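PDB 6RXA: argininosuccinate lyase from Chelativorans sp., which is an EDDS lyase, a C-N lyase of the aspartase/fumarase superfamily, and probably also splits argininosuccinate into fumarate and L-arginine. Local coordinates for residues P20-L25 against A274-T279; S44-A49 against A217-D222; A118-F123 against R324-P329; A201-T206 against N227-V232; H237-A242 against V307-S312. The protein carries 2 engineered substitutions. One frame throughout, in Å; residues are numbered along the deposited sequence. Where two conformers were deposited one is given.

Overall arrangement
Contact 1 stands apart from the other four, its centre about 30 Å or more from each of theirs. It joins helix 20-31, early in the chain, to the loop before helix 290-301. Contacts 2, 3, 4 and 5 form a connected group. Contact 2 touches contact 3 where helix 35-56 packs on helix 112-147. Contact 3 lies about 11 Å from contact 5, centre to centre, and meets it through Val325 and Ser312. Arg324 of contact 3 also reaches Val232 of contact 4. Along the chain, contact 4 closes before contact 5 opens, and both fall between the segments of contact 3. Contacts 3, 4 and 5 touch other subunits, tying this region into the tetramer.

Contact 1: residues P20-L25 against A274-T279; sequences PEFQEL and ASFAGT
Phe22 meets Phe276 through apolar atoms, and the closest pair is Phe22 CB and Phe276 CD1 at 3.9 Å. The Phe276 ring lies alongside the first turn of helix 20-31. Its CE1 also comes within 4.0 Å of Glu21 CB. Phe276 also packs on Val345 and Thr348 of helix 329-348.

A second group of contacts is between the Phe22 ring and the backbone of 274-279. Phe22 CG is anti to the backbone N (chi1 -176°), which sends the ring out from the helix over residues 275-277. Its CD2 sits 3.3 Å from Ser275 O, and its CE2 is 3.8 Å from Ala277 O. Both carbonyls approach obliquely. Phe276 O lies above one ring face, 4.2 Å from the plane and offset toward the rim.

The loop that begins here runs into the signature sequence of the aspartase/fumarase superfamily, GTSSIMPQKKNP in this protein. The contact is thus close to the substrate region. Phe22 packs edge-to-face with Tyr26, a residue seen to bind fumarate, and it also touches Ser291 and the engineered Met290.

The Glu21 carboxylate also meets the Phe276 ring: Glu21 OE1 comes within 3.7 Å of Phe276 CZ, with the carboxylate and ring planes 50° apart. A bend at chi2 (95°) turns the acid back toward the ring. Its other oxygen, OE2, forms a salt bridge with Arg347. Phe276 O accepts a hydrogen bond from Ser291 OG, and Ala277 O accepts one from Arg10 NH1. No hydrogen bond joins the two segments.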
# COMPACT_ATOMS: atom_id res chain seq x y z
N PRO A 20 6.79 -20.54 25.08
CA PRO A 20 5.87 -21.06 24.05
C PRO A 20 5.37 -19.96 23.13
O PRO A 20 5.24 -20.19 21.92
CB PRO A 20 4.74 -21.69 24.86
CG PRO A 20 5.31 -21.92 26.22
CD PRO A 20 6.35 -20.88 26.45
N GLU A 21 5.09 -18.77 23.67
CA GLU A 21 4.60 -17.68 22.84
C GLU A 21 5.65 -17.23 21.83
O GLU A 21 5.32 -16.82 20.71
CB GLU A 21 4.18 -16.51 23.72
CG GLU A 21 3.15 -16.84 24.77
CD GLU A 21 3.75 -17.17 26.12
OE1 GLU A 21 4.88 -17.72 26.19
OE2 GLU A 21 3.09 -16.88 27.14
N PHE A 22 6.93 -17.30 22.22
CA PHE A 22 8.03 -16.97 21.32
C PHE A 22 8.14 -18.02 20.24
O PHE A 22 8.27 -17.70 19.06
CB PHE A 22 9.29 -16.87 22.18
CG PHE A 22 10.54 -16.44 21.45
CD1 PHE A 22 10.50 -15.69 20.28
CD2 PHE A 22 11.78 -16.81 21.95
CE1 PHE A 22 11.70 -15.32 19.64
CE2 PHE A 22 12.97 -16.45 21.32
CZ PHE A 22 12.91 -15.70 20.16
N GLN A 23 8.03 -19.29 20.62
CA GLN A 23 8.07 -20.36 19.63
C GLN A 23 6.95 -20.23 18.61
O GLN A 23 7.14 -20.60 17.45
CB GLN A 23 8.04 -21.70 20.35
CG GLN A 23 8.14 -22.92 19.43
CD GLN A 23 9.49 -23.02 18.75
OE1 GLN A 23 10.54 -22.90 19.39
NE2 GLN A 23 9.48 -23.21 17.43
N GLU A 24 5.79 -19.69 19.00
CA GLU A 24 4.69 -19.54 18.05
C GLU A 24 5.11 -18.73 16.82
O GLU A 24 4.64 -18.99 15.70
CB GLU A 24 3.48 -18.89 18.72
CG GLU A 24 2.85 -19.69 19.85
CD GLU A 24 1.65 -18.98 20.49
OE1 GLU A 24 0.87 -18.36 19.74
OE2 GLU A 24 1.51 -19.04 21.75
N LEU A 25 5.97 -17.73 17.00
CA LEU A 25 6.43 -16.92 15.89
C LEU A 25 7.22 -17.72 14.85
O LEU A 25 7.29 -17.30 13.69
CB LEU A 25 7.29 -15.76 16.40
CG LEU A 25 6.53 -14.63 17.09
CD1 LEU A 25 7.49 -13.77 17.91
CD2 LEU A 25 5.73 -13.78 16.10
N ALA A 274 14.92 -14.09 29.43
CA ALA A 274 15.71 -14.98 28.59
C ALA A 274 14.86 -15.79 27.63
O ALA A 274 15.28 -16.07 26.51
CB ALA A 274 16.50 -15.96 29.48
N SER A 275 13.65 -16.16 28.05
CA SER A 275 12.77 -16.99 27.23
C SER A 275 12.18 -16.25 26.05
O SER A 275 11.52 -16.87 25.21
CB SER A 275 11.64 -17.57 28.10
OG SER A 275 10.75 -16.57 28.57
N PHE A 276 12.40 -14.94 25.95
CA PHE A 276 11.93 -14.14 24.83
C PHE A 276 13.08 -13.53 24.03
O PHE A 276 12.83 -12.68 23.16
CB PHE A 276 10.94 -13.07 25.31
CG PHE A 276 9.60 -13.63 25.63
CD1 PHE A 276 8.70 -13.90 24.61
CD2 PHE A 276 9.25 -13.97 26.92
CE1 PHE A 276 7.47 -14.47 24.89
CE2 PHE A 276 8.02 -14.53 27.20
CZ PHE A 276 7.14 -14.78 26.18
N ALA A 277 14.30 -13.98 24.25
CA ALA A 277 15.46 -13.49 23.52
C ALA A 277 16.21 -14.66 22.91
O ALA A 277 16.13 -15.80 23.38
CB ALA A 277 16.41 -12.75 24.46
N GLY A 278 16.96 -14.35 21.85
CA GLY A 278 17.86 -15.31 21.25
C GLY A 278 19.29 -14.83 21.30
O GLY A 278 19.61 -13.90 22.03
N THR A 279 20.18 -15.47 20.54
CA THR A 279 21.56 -15.01 20.47
C THR A 279 22.03 -15.13 19.02
O THR A 279 21.23 -15.38 18.12
CB THR A 279 22.44 -15.76 21.47
OG1 THR A 279 23.72 -15.12 21.55
CG2 THR A 279 22.62 -17.22 21.07

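Contact 2: residues S44-A49 against A217-D222; sequences SQIHRA and ALLGFD
Leu218 lies against Ala49 at the end of helix 212-218. The two CB atoms, Leu218 CB and Ala49 CB, are 4.0 Å apart. Leu218 CD1 reaches further along helix 35-56 and meets Ala49 O at 3.8 Å.

Leu219 follows and makes the wider contact. Its CG is anti to the carbonyl carbon (chi1 -65°), and this aims both methyls at one flank of helix 35-56. Leu219 CG is 3.6 Å from Ala49 CB, a close fit. Both methyls stay against Ala49 CB, and each has a further partner. Leu219 CD1 also meets Ile46 CG1 at 3.9 Å, the two side chains crossing at about a right angle. Leu219 CD2 also meets the backbone, 3.7 Å from Gln45 O. Leu198 from a nearby loop packs on both Ile46 and Leu219, and Leu219 O accepts a hydrogen bond from Arg125 NH2.

Gly220 turns the chain with a positive phi of 79°. Gly220 N is hydrogen-bonded to Ala217 O at 3.1 Å. Phe221 N reaches back to the carbonyl of the residue before Ala217. The Phe221 ring packs on Met122 of helix 112-147 and makes a cation-pi contact with Arg125.

These bonds make a Schellman motif with Gly220 as C-prime. It ends helix 212-218 and sets the last leucines of that helix and its turn against helix 35-56.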
# COMPACT_ATOMS: atom_id res chain seq x y z
N SER A 44 -19.15 -27.29 4.99
CA SER A 44 -19.86 -28.52 5.33
C SER A 44 -21.01 -28.24 6.29
O SER A 44 -22.08 -28.87 6.19
CB SER A 44 -18.90 -29.55 5.91
OG SER A 44 -18.11 -30.14 4.89
N GLN A 45 -20.82 -27.33 7.24
CA GLN A 45 -21.91 -26.91 8.11
C GLN A 45 -23.00 -26.22 7.31
O GLN A 45 -24.20 -26.44 7.56
CB GLN A 45 -21.37 -26.00 9.21
CG GLN A 45 -20.53 -26.73 10.23
CD GLN A 45 -21.30 -27.80 10.97
OE1 GLN A 45 -22.18 -27.50 11.78
NE2 GLN A 45 -20.97 -29.06 10.71
N ILE A 46 -22.62 -25.39 6.34
CA ILE A 46 -23.61 -24.71 5.50
C ILE A 46 -24.45 -25.72 4.73
O ILE A 46 -25.67 -25.56 4.62
CB ILE A 46 -22.91 -23.69 4.58
CG1 ILE A 46 -22.36 -22.54 5.43
CG2 ILE A 46 -23.86 -23.23 3.48
CD1 ILE A 46 -21.37 -21.66 4.66
N HIS A 47 -23.83 -26.77 4.19
CA HIS A 47 -24.62 -27.78 3.49
C HIS A 47 -25.69 -28.35 4.40
O HIS A 47 -26.84 -28.55 3.98
CB HIS A 47 -23.74 -28.92 2.99
CG HIS A 47 -22.64 -28.50 2.07
ND1 HIS A 47 -22.76 -27.43 1.21
CD2 HIS A 47 -21.39 -28.99 1.89
CE1 HIS A 47 -21.63 -27.29 0.54
NE2 HIS A 47 -20.79 -28.22 0.94
N ARG A 48 -25.33 -28.65 5.64
CA ARG A 48 -26.29 -29.22 6.58
C ARG A 48 -27.40 -28.22 6.89
O ARG A 48 -28.59 -28.58 6.88
CB ARG A 48 -25.57 -29.65 7.85
CG ARG A 48 -24.67 -30.86 7.64
CD ARG A 48 -23.90 -31.21 8.89
NE ARG A 48 -23.20 -32.49 8.74
CZ ARG A 48 -22.07 -32.65 8.06
NH1 ARG A 48 -21.49 -31.62 7.46
NH2 ARG A 48 -21.51 -33.85 7.97
N ALA A 49 -27.04 -26.97 7.17
CA ALA A 49 -28.06 -25.97 7.50
C ALA A 49 -28.99 -25.71 6.32
O ALA A 49 -30.21 -25.57 6.49
CB ALA A 49 -27.40 -24.67 7.95
N ALA A 217 -30.11 -18.55 11.35
CA ALA A 217 -30.13 -18.94 12.76
C ALA A 217 -29.38 -20.25 12.99
O ALA A 217 -28.65 -20.39 13.97
CB ALA A 217 -31.58 -19.06 13.22
N LEU A 218 -29.57 -21.22 12.10
CA LEU A 218 -28.90 -22.51 12.25
C LEU A 218 -27.39 -22.38 12.21
O LEU A 218 -26.68 -23.22 12.77
CB LEU A 218 -29.39 -23.45 11.14
CG LEU A 218 -30.79 -24.04 11.34
CD1 LEU A 218 -31.26 -24.68 10.04
CD2 LEU A 218 -30.77 -25.04 12.49
N LEU A 219 -26.88 -21.34 11.53
CA LEU A 219 -25.45 -21.11 11.38
C LEU A 219 -24.92 -20.04 12.32
O LEU A 219 -23.78 -19.61 12.17
CB LEU A 219 -25.12 -20.76 9.93
CG LEU A 219 -25.40 -21.89 8.93
CD1 LEU A 219 -25.40 -21.35 7.52
CD2 LEU A 219 -24.38 -23.01 9.06
N GLY A 220 -25.73 -19.61 13.29
CA GLY A 220 -25.25 -18.68 14.30
C GLY A 220 -25.16 -17.23 13.91
O GLY A 220 -24.62 -16.43 14.69
N PHE A 221 -25.64 -16.85 12.73
CA PHE A 221 -25.59 -15.44 12.34
C PHE A 221 -26.63 -14.64 13.12
O PHE A 221 -27.66 -15.17 13.54
CB PHE A 221 -25.84 -15.31 10.85
CG PHE A 221 -24.71 -15.79 9.98
CD1 PHE A 221 -23.62 -14.98 9.72
CD2 PHE A 221 -24.76 -17.04 9.38
CE1 PHE A 221 -22.59 -15.42 8.90
CE2 PHE A 221 -23.74 -17.47 8.55
CZ PHE A 221 -22.66 -16.65 8.31
N ASP A 222 -26.36 -13.34 13.28
CA ASP A 222 -27.22 -12.45 14.06
C ASP A 222 -28.19 -11.65 13.20
O ASP A 222 -29.02 -10.92 13.76
CB ASP A 222 -26.37 -11.51 14.91
CG ASP A 222 -25.67 -12.21 16.05
OD1 ASP A 222 -26.21 -13.22 16.54
OD2 ASP A 222 -24.57 -11.77 16.44

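Contact 3: residues A118-F123 against R324-P329; sequences AGKRMF and RVELEP
Phe123 overlaps Pro329 with the tip of its ring. The nearest atoms are Phe123 CZ and Pro329 CG at 3.6 Å, and Pro329 CB follows at 4.0 Å from the same CZ. The two side chains cross at about a right angle, and the pyrrolidine approaches the aromatic ring obliquely. With CG anti to the backbone N (chi1 167°), the Phe123 ring leans out from helix 112-147 toward 324-329. Leu327 O lies at the ring edge, near its plane, 4.3 Å from Phe123 CE2. Ala38 of helix 35-56 packs on both Phe123 and Pro329.

Pro329 opens helix 329-348, and Glu328 holds its N-cap position. The contact therefore places the start of this helix, and the extended chain leading to it, against the long helix 112-147. Helix 236-262 borders the same layer: its Val238 touches both Lys120 and Leu327.

Lys120 reaches the loop one turn earlier. Two conformers were modelled for it, so its details are less certain. In the conformer described, bends at chi2 and chi4 bring CE to 3.3 Å from Leu327 O. NZ ends 3.1 Å from Leu327 N, but both are donors and no hydrogen bond forms. Glu326, also modelled twice, does not pair with this lysine: Lys120 NZ and Glu326 OE2 are 5.7 Å apart. Glu326 OE1 instead makes a salt bridge with Lys297 of the second subunit.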
# COMPACT_ATOMS: atom_id res chain seq x y z
N ALA A 118 -20.70 -16.88 2.53
CA ALA A 118 -21.10 -17.30 3.87
C ALA A 118 -20.00 -18.09 4.57
O ALA A 118 -19.74 -17.88 5.76
CB ALA A 118 -22.38 -18.13 3.82
N GLY A 119 -19.36 -19.03 3.87
CA GLY A 119 -18.31 -19.81 4.50
C GLY A 119 -17.13 -18.95 4.92
O GLY A 119 -16.56 -19.15 6.00
N LYS A 120 -16.74 -18.00 4.07
CA LYS A 120 -15.67 -17.07 4.43
C LYS A 120 -16.04 -16.27 5.66
O LYS A 120 -15.21 -16.06 6.56
CB LYS A 120 -15.36 -16.12 3.27
CG LYS A 120 -14.25 -15.06 3.54
CD LYS A 120 -12.84 -15.69 3.47
CE LYS A 120 -11.71 -14.76 3.91
NZ LYS A 120 -11.49 -13.65 2.95
N ARG A 121 -17.30 -15.82 5.74
CA ARG A 121 -17.75 -15.09 6.92
C ARG A 121 -17.69 -15.95 8.18
O ARG A 121 -17.31 -15.46 9.25
CB ARG A 121 -19.17 -14.56 6.70
CG ARG A 121 -19.30 -13.34 5.79
CD ARG A 121 -20.77 -13.10 5.45
NE ARG A 121 -20.94 -11.88 4.67
CZ ARG A 121 -21.02 -10.66 5.21
NH1 ARG A 121 -20.96 -10.50 6.52
NH2 ARG A 121 -21.16 -9.61 4.42
N MET A 122 -18.08 -17.23 8.08
CA MET A 122 -18.01 -18.08 9.27
C MET A 122 -16.57 -18.30 9.71
O MET A 122 -16.28 -18.31 10.92
CB MET A 122 -18.69 -19.41 8.97
CG MET A 122 -20.18 -19.31 8.76
SD MET A 122 -20.95 -20.91 8.43
CE MET A 122 -21.00 -21.62 10.05
N PHE A 123 -15.66 -18.47 8.76
CA PHE A 123 -14.25 -18.57 9.08
C PHE A 123 -13.75 -17.29 9.74
O PHE A 123 -13.13 -17.34 10.81
CB PHE A 123 -13.45 -18.87 7.81
CG PHE A 123 -11.97 -18.68 7.97
CD1 PHE A 123 -11.24 -19.52 8.79
CD2 PHE A 123 -11.33 -17.65 7.31
CE1 PHE A 123 -9.89 -19.32 8.96
CE2 PHE A 123 -9.96 -17.46 7.46
CZ PHE A 123 -9.25 -18.30 8.28
N ARG A 324 -11.44 -10.89 -6.51
CA ARG A 324 -11.24 -10.25 -5.22
C ARG A 324 -10.20 -11.00 -4.40
O ARG A 324 -10.19 -12.23 -4.36
CB ARG A 324 -12.57 -10.21 -4.47
CG ARG A 324 -13.60 -9.28 -5.12
CD ARG A 324 -14.98 -9.35 -4.48
NE ARG A 324 -15.54 -10.69 -4.63
CZ ARG A 324 -16.75 -11.07 -4.23
NH1 ARG A 324 -17.58 -10.22 -3.66
NH2 ARG A 324 -17.13 -12.32 -4.41
N VAL A 325 -9.34 -10.25 -3.74
CA VAL A 325 -8.31 -10.79 -2.85
C VAL A 325 -8.93 -11.07 -1.49
O VAL A 325 -9.81 -10.34 -1.01
CB VAL A 325 -7.12 -9.82 -2.79
CG1 VAL A 325 -6.09 -10.22 -1.75
CG2 VAL A 325 -6.46 -9.74 -4.17
N GLU A 326 -8.45 -12.14 -0.86
CA GLU A 326 -8.99 -12.66 0.38
C GLU A 326 -8.06 -12.33 1.55
O GLU A 326 -6.87 -12.03 1.36
CB GLU A 326 -9.17 -14.18 0.28
CG GLU A 326 -10.24 -14.60 -0.73
CD GLU A 326 -9.87 -15.83 -1.55
OE1 GLU A 326 -8.69 -15.97 -1.95
OE2 GLU A 326 -10.76 -16.66 -1.81
N LEU A 327 -8.61 -12.41 2.76
CA LEU A 327 -7.81 -12.41 3.98
C LEU A 327 -7.54 -13.86 4.35
O LEU A 327 -8.48 -14.63 4.61
CB LEU A 327 -8.54 -11.71 5.12
CG LEU A 327 -7.76 -11.59 6.43
CD1 LEU A 327 -6.41 -10.88 6.25
CD2 LEU A 327 -8.62 -10.85 7.49
N GLU A 328 -6.28 -14.25 4.35
CA GLU A 328 -5.92 -15.66 4.42
C GLU A 328 -5.52 -16.10 5.81
O GLU A 328 -5.07 -15.30 6.64
CB GLU A 328 -4.77 -15.93 3.44
CG GLU A 328 -5.14 -15.47 2.03
CD GLU A 328 -4.45 -16.25 0.95
OE1 GLU A 328 -3.80 -15.62 0.09
OE2 GLU A 328 -4.57 -17.49 0.95
N PRO A 329 -5.66 -17.39 6.09
CA PRO A 329 -5.34 -17.89 7.43
C PRO A 329 -3.95 -17.52 7.92
O PRO A 329 -3.78 -17.18 9.10
CB PRO A 329 -5.52 -19.41 7.27
CG PRO A 329 -6.54 -19.55 6.20
CD PRO A 329 -6.26 -18.43 5.22

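Contact 4: residues A201-T206 against N227-V232; sequences AATAGT and NSIEGV
Thr203 has OG1 anti to its own backbone N (chi1 -178°), while Ser228 has OG between the backbone N and the carbonyl carbon (chi1 59°). The first torsion turns Thr203 OG1 toward helix 228-233, where it lies 3.6 Å from Ile229 CG1. The second brings Ser228 OG to 2.8 Å from Thr203 O. The proton of that hydroxyl is not settled, because Gly447 O of the third subunit also lies within its reach.

Val232 closes the other end. Its CG2 is 3.6 Å from Thr203 CB, and the two side chains cross at about a right angle. Its CG1 is 3.6 Å from Ala201 O.

Asn227 is the N-cap of helix 228-233. Its OD1 takes Glu230 N at 3.1 Å on a lone pair in the carbonyl plane, with an N-H...O angle of 162°, and Ile229 N more weakly. The loop and helix flank the active site, which in this superfamily is built from three subunits. Ala202 O accepts from Asn113 ND2, a residue seen to bind succinate. Ala202 also packs on Met283 of the second subunit, and Thr203 on Val156 of the third.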
# COMPACT_ATOMS: atom_id res chain seq x y z
N ALA A 201 -28.28 -16.74 -3.46
CA ALA A 201 -28.01 -17.67 -4.57
C ALA A 201 -26.93 -17.05 -5.46
O ALA A 201 -25.87 -16.67 -4.95
CB ALA A 201 -29.30 -18.09 -5.25
N ALA A 202 -27.15 -16.94 -6.78
CA ALA A 202 -26.11 -16.45 -7.67
C ALA A 202 -25.80 -14.98 -7.43
O ALA A 202 -24.65 -14.55 -7.60
CB ALA A 202 -26.53 -16.65 -9.12
N THR A 203 -26.81 -14.20 -7.04
CA THR A 203 -26.75 -12.75 -6.93
C THR A 203 -28.15 -12.12 -6.96
O THR A 203 -28.28 -10.92 -6.72
CB THR A 203 -25.94 -12.12 -8.07
OG1 THR A 203 -25.86 -10.70 -7.89
CG2 THR A 203 -26.59 -12.43 -9.43
N ALA A 204 -29.19 -12.90 -7.28
CA ALA A 204 -30.53 -12.35 -7.47
C ALA A 204 -31.59 -13.11 -6.69
O ALA A 204 -32.79 -12.98 -6.97
CB ALA A 204 -30.90 -12.31 -8.96
N GLY A 205 -31.21 -13.91 -5.70
CA GLY A 205 -32.19 -14.72 -5.03
C GLY A 205 -32.65 -15.88 -5.90
O GLY A 205 -31.94 -16.35 -6.78
N THR A 206 -33.87 -16.33 -5.64
CA THR A 206 -34.37 -17.56 -6.24
C THR A 206 -35.88 -17.58 -6.14
O THR A 206 -36.47 -16.96 -5.25
CB THR A 206 -33.77 -18.78 -5.53
OG1 THR A 206 -34.33 -19.98 -6.09
CG2 THR A 206 -34.07 -18.77 -4.05
N ASN A 227 -29.98 -7.49 0.77
CA ASN A 227 -30.00 -7.43 -0.69
C ASN A 227 -29.11 -8.52 -1.28
O ASN A 227 -27.98 -8.73 -0.84
CB ASN A 227 -29.57 -6.05 -1.14
CG ASN A 227 -29.54 -5.92 -2.64
OD1 ASN A 227 -28.57 -6.34 -3.27
ND2 ASN A 227 -30.59 -5.33 -3.21
N SER A 228 -29.65 -9.23 -2.28
CA SER A 228 -28.97 -10.40 -2.82
C SER A 228 -27.67 -10.05 -3.55
O SER A 228 -26.73 -10.84 -3.53
CB SER A 228 -29.89 -11.17 -3.76
OG SER A 228 -30.32 -10.35 -4.83
N ILE A 229 -27.60 -8.88 -4.19
CA ILE A 229 -26.34 -8.45 -4.78
C ILE A 229 -25.32 -8.18 -3.69
O ILE A 229 -24.18 -8.63 -3.74
CB ILE A 229 -26.52 -7.23 -5.71
CG1 ILE A 229 -27.35 -7.60 -6.93
CG2 ILE A 229 -25.17 -6.67 -6.12
CD1 ILE A 229 -28.01 -6.39 -7.56
N GLU A 230 -25.73 -7.44 -2.66
CA GLU A 230 -24.82 -7.20 -1.54
C GLU A 230 -24.38 -8.52 -0.91
O GLU A 230 -23.23 -8.63 -0.47
CB GLU A 230 -25.49 -6.28 -0.52
CG GLU A 230 -24.65 -5.91 0.70
CD GLU A 230 -23.44 -5.05 0.39
OE1 GLU A 230 -23.09 -4.83 -0.80
OE2 GLU A 230 -22.82 -4.57 1.36
N GLY A 231 -25.25 -9.52 -0.92
CA GLY A 231 -24.90 -10.81 -0.34
C GLY A 231 -23.72 -11.48 -1.02
O GLY A 231 -22.93 -12.16 -0.38
N VAL A 232 -23.60 -11.32 -2.35
CA VAL A 232 -22.49 -11.95 -3.07
C VAL A 232 -21.37 -10.99 -3.46
O VAL A 232 -20.20 -11.39 -3.56
CB VAL A 232 -22.97 -12.75 -4.31
CG1 VAL A 232 -23.92 -13.87 -3.88
CG2 VAL A 232 -23.59 -11.84 -5.38

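Contact 5: residues H237-A242 against V307-S312; sequences HVAEHA and VGILTS
Val238 works in two directions, with one methyl toward Ile309 and the other on a flat group. Its CG2 lies over one face of the His237 ring, 3.6 Å above the plane and offset toward the rim. That ring also meets Arg121 of helix 112-147. The His241 imidazole leads away from helix 303-314 and packs among Leu124, Leu189 and Leu327.

The contact itself is aliphatic. Ile309 is its central side chain and touches with both branches. Its CG1 is anti to the carbonyl carbon (chi1 -67°), and the extended chain beyond it carries CD1 between two partners. Ile309 CD1 is 3.7 Å from Ala242 CB and 3.9 Å from Val238 CG1. The shorter branch packs closer to the backbone, with Ile309 CG2 at 3.8 Å from both CA and CB of Ala239. Leu310 adds its CD2, 4.0 Å from Ala239 CB.

The polar groups of 307-312 serve their own helix and its neighbours. Val307 O accepts from Thr311 N and Thr311 OG1, which arrive from opposite faces of its plane. Thr311 OG1 is also hydrogen-bonded to Thr311 OG1 of the fourth subunit.

The axes of 237-242 and 307-312 approach to 9.2 Å and run roughly antiparallel, with a signed crossing angle of -154°. Val307 packs on Val307 of the third and fourth subunits. The pair thus belongs to the central helical bundle through which aspartase/fumarase enzymes form tetramers.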
# COMPACT_ATOMS: atom_id res chain seq x y z
N HIS A 237 -16.38 -5.99 4.62
CA HIS A 237 -16.01 -6.60 5.89
C HIS A 237 -14.65 -7.28 5.82
O HIS A 237 -13.95 -7.35 6.84
CB HIS A 237 -17.09 -7.60 6.31
CG HIS A 237 -17.36 -8.68 5.30
ND1 HIS A 237 -17.93 -8.42 4.07
CD2 HIS A 237 -17.14 -10.02 5.34
CE1 HIS A 237 -18.04 -9.55 3.39
NE2 HIS A 237 -17.58 -10.53 4.14
N VAL A 238 -14.27 -7.80 4.65
CA VAL A 238 -12.96 -8.41 4.50
C VAL A 238 -11.87 -7.35 4.54
O VAL A 238 -10.85 -7.49 5.23
CB VAL A 238 -12.92 -9.25 3.21
CG1 VAL A 238 -11.60 -9.96 3.05
CG2 VAL A 238 -14.07 -10.26 3.20
N ALA A 239 -12.08 -6.26 3.79
CA ALA A 239 -11.17 -5.12 3.86
C ALA A 239 -11.08 -4.57 5.28
O ALA A 239 -9.98 -4.26 5.76
CB ALA A 239 -11.63 -4.03 2.90
N GLU A 240 -12.22 -4.47 5.97
CA GLU A 240 -12.22 -3.91 7.31
C GLU A 240 -11.49 -4.81 8.30
O GLU A 240 -10.77 -4.32 9.17
CB GLU A 240 -13.65 -3.62 7.78
CG GLU A 240 -13.73 -2.93 9.11
CD GLU A 240 -15.15 -2.69 9.59
OE1 GLU A 240 -16.10 -2.90 8.82
OE2 GLU A 240 -15.31 -2.29 10.75
N HIS A 241 -11.65 -6.13 8.17
CA HIS A 241 -10.90 -7.06 9.02
C HIS A 241 -9.40 -6.89 8.80
O HIS A 241 -8.62 -6.81 9.77
CB HIS A 241 -11.40 -8.47 8.70
CG HIS A 241 -11.00 -9.50 9.71
ND1 HIS A 241 -11.67 -10.70 9.83
CD2 HIS A 241 -10.01 -9.52 10.63
CE1 HIS A 241 -11.10 -11.42 10.79
NE2 HIS A 241 -10.10 -10.72 11.29
N ALA A 242 -8.98 -6.79 7.55
CA ALA A 242 -7.57 -6.54 7.25
C ALA A 242 -7.10 -5.22 7.85
O ALA A 242 -5.98 -5.13 8.38
CB ALA A 242 -7.34 -6.56 5.74
N VAL A 307 -3.82 -3.81 1.47
CA VAL A 307 -3.65 -3.18 0.16
C VAL A 307 -4.17 -4.07 -0.97
O VAL A 307 -4.84 -3.60 -1.88
CB VAL A 307 -2.19 -2.76 -0.04
CG1 VAL A 307 -1.94 -2.31 -1.47
CG2 VAL A 307 -1.83 -1.66 0.95
N GLY A 308 -3.87 -5.37 -0.94
CA GLY A 308 -4.35 -6.24 -1.99
C GLY A 308 -5.86 -6.30 -2.06
O GLY A 308 -6.45 -6.28 -3.14
N ILE A 309 -6.51 -6.40 -0.89
CA ILE A 309 -7.97 -6.47 -0.85
C ILE A 309 -8.57 -5.19 -1.41
O ILE A 309 -9.43 -5.22 -2.30
CB ILE A 309 -8.45 -6.75 0.58
CG1 ILE A 309 -8.05 -8.14 1.04
CG2 ILE A 309 -9.96 -6.62 0.64
CD1 ILE A 309 -8.05 -8.32 2.56
N LEU A 310 -8.11 -4.03 -0.92
CA LEU A 310 -8.65 -2.76 -1.39
C LEU A 310 -8.36 -2.53 -2.87
O LEU A 310 -9.20 -1.99 -3.60
CB LEU A 310 -8.13 -1.59 -0.57
CG LEU A 310 -8.80 -1.41 0.79
CD1 LEU A 310 -7.97 -0.45 1.65
CD2 LEU A 310 -10.23 -0.95 0.70
N THR A 311 -7.16 -2.89 -3.33
CA THR A 311 -6.88 -2.78 -4.76
C THR A 311 -7.90 -3.58 -5.57
O THR A 311 -8.42 -3.11 -6.58
CB THR A 311 -5.47 -3.26 -5.07
OG1 THR A 311 -4.52 -2.35 -4.49
CG2 THR A 311 -5.21 -3.31 -6.56
N SER A 312 -8.17 -4.82 -5.13
CA SER A 312 -9.09 -5.67 -5.88
C SER A 312 -10.49 -5.07 -5.93
O SER A 312 -11.18 -5.17 -6.95
CB SER A 312 -9.08 -7.11 -5.33
OG SER A 312 -9.82 -7.26 -4.14